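Local atomic coordinates of CRISPR-associated endoribonuclease Cas6 1 (Methanocaldococcus jannaschii DSM 2661, PDB entry 5YI6), a protein that probably acts as a CRISPR-associated RNA-binding endonuclease, cutting CRISPR transcripts into the guide RNAs of an antiviral defence system. Residues 158-161 against 162-166. Numbering follows the deposited sequence.
Sequences FYEN and LKNNL
Glu160 OE1 and the side-chain amide of Asn164, one helical turn further on, are joined by two waters rather than by a direct bond. One water donates both to Glu160 OE1 and to Asn164 OD1, the latter at 2.7 Å. The second donates to Glu160 OE1 and accepts from Asn164 ND2, so the amide uses both its ends; a third accepts from ND2, at a longer 3.3 Å, and donates to Asn161 OD1. An acid that accepts from two waters and asparagines whose amides can both accept and donate suit this hydrated face. The other carboxylate oxygen, Glu160 OE2, forms a long salt bridge of 3.6 Å with Lys163 NZ. Glu160 is folded at chi2 (-58°) and Lys163 bends at chi3 (51°), which brings the two chains side by side. Lysine serves two purposes here: its CD leans on Tyr159 CE2 at 3.6 Å, while NZ makes its stronger salt bridge to Glu183. That same carboxylate takes a hydrogen bond from Tyr159 OH, whose ring also stacks with Phe184, so phenol and ammonium converge on one acid and probably help to keep it ionised. Turned to the interior, Phe158 and Leu162 run alongside each other, ring atom CE2 meeting methyl CD2 at 4.0 Å, and both rest on Phe184 of strand 182-195; large apolar groups fit this buried side. Beneath the side chains, each carbonyl from Phe158 to Asn161 accepts from the amide four residues on, beginning with Leu162 N to Phe158 O at 2.8 Å and ending with Asn165 N to Asn161 O at 2.9 Å. The whole is the first turns of an amphipathic alpha-helix, 158-174, packed by its apolar side against the antiparallel sheet of the C-terminal Cas6 domain, as in the ferredoxin-like folds of RAMP proteins.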
# COMPACT_ATOMS: atom_id res chain seq x y z
N PHE A 158 -2.55 11.64 -16.20
CA PHE A 158 -2.59 10.53 -15.24
C PHE A 158 -2.25 9.21 -15.92
O PHE A 158 -1.45 8.42 -15.40
CB PHE A 158 -3.96 10.46 -14.59
CG PHE A 158 -4.11 9.33 -13.61
CD1 PHE A 158 -3.76 9.50 -12.26
CD2 PHE A 158 -4.63 8.11 -14.02
CE1 PHE A 158 -3.94 8.47 -11.33
CE2 PHE A 158 -4.79 7.05 -13.12
CZ PHE A 158 -4.45 7.24 -11.76
N TYR A 159 -2.88 8.95 -17.07
CA TYR A 159 -2.83 7.63 -17.69
C TYR A 159 -1.39 7.21 -17.99
O TYR A 159 -0.91 6.15 -17.53
CB TYR A 159 -3.69 7.64 -18.96
CG TYR A 159 -3.93 6.27 -19.53
CD1 TYR A 159 -4.99 5.48 -19.07
CD2 TYR A 159 -3.11 5.76 -20.53
CE1 TYR A 159 -5.20 4.22 -19.57
CE2 TYR A 159 -3.31 4.49 -21.04
CZ TYR A 159 -4.37 3.72 -20.54
OH TYR A 159 -4.60 2.47 -21.03
N GLU A 160 -0.68 8.01 -18.79
CA GLU A 160 0.67 7.62 -19.14
C GLU A 160 1.62 7.73 -17.96
O GLU A 160 2.58 6.96 -17.87
CB GLU A 160 1.19 8.45 -20.33
CG GLU A 160 0.52 8.04 -21.66
CD GLU A 160 0.72 6.56 -22.01
OE1 GLU A 160 1.84 6.03 -21.81
OE2 GLU A 160 -0.23 5.91 -22.49
N ASN A 161 1.38 8.67 -17.06
CA ASN A 161 2.28 8.78 -15.91
C ASN A 161 2.16 7.57 -14.99
O ASN A 161 3.17 7.10 -14.45
CB ASN A 161 2.03 10.07 -15.15
CG ASN A 161 2.75 11.24 -15.81
OD1 ASN A 161 2.86 11.29 -17.04
ND2 ASN A 161 3.26 12.17 -15.02
N LEU A 162 0.94 7.03 -14.82
CA LEU A 162 0.78 5.80 -14.04
C LEU A 162 1.51 4.62 -14.71
O LEU A 162 2.21 3.84 -14.05
CB LEU A 162 -0.72 5.48 -13.87
CG LEU A 162 -0.99 4.35 -12.84
CD1 LEU A 162 -0.63 4.88 -11.42
CD2 LEU A 162 -2.43 3.87 -12.88
N LYS A 163 1.34 4.49 -16.04
CA LYS A 163 2.04 3.41 -16.75
C LYS A 163 3.56 3.56 -16.66
O LYS A 163 4.28 2.60 -16.40
CB LYS A 163 1.60 3.39 -18.22
CG LYS A 163 0.13 2.91 -18.40
CD LYS A 163 -0.31 3.01 -19.84
CE LYS A 163 0.68 2.36 -20.77
NZ LYS A 163 0.13 2.34 -22.14
N ASN A 164 4.06 4.77 -16.90
CA ASN A 164 5.51 4.97 -16.93
C ASN A 164 6.11 4.83 -15.55
O ASN A 164 7.23 4.33 -15.41
CB ASN A 164 5.84 6.32 -17.54
CG ASN A 164 5.59 6.34 -19.03
OD1 ASN A 164 5.74 5.30 -19.68
ND2 ASN A 164 5.24 7.50 -19.58
N ASN A 165 5.38 5.23 -14.52
CA ASN A 165 5.86 4.96 -13.18
C ASN A 165 6.05 3.46 -12.98
O ASN A 165 7.09 3.02 -12.47
CB ASN A 165 4.87 5.50 -12.14
CG ASN A 165 5.16 4.96 -10.76
OD1 ASN A 165 4.72 3.86 -10.39
ND2 ASN A 165 5.95 5.70 -10.00
N LEU A 166 5.06 2.64 -13.40
CA LEU A 166 5.18 1.20 -13.17
C LEU A 166 6.35 0.62 -13.95
O LEU A 166 7.10 -0.21 -13.43
CB LEU A 166 3.89 0.46 -13.55
CG LEU A 166 3.81 -0.97 -12.97
CD1 LEU A 166 3.80 -0.89 -11.44
CD2 LEU A 166 2.61 -1.75 -13.49
O HOH W 1 3.88 3.88 -21.05
O HOH W 2 4.40 7.77 -22.29
O HOH W 3 5.57 10.14 -17.70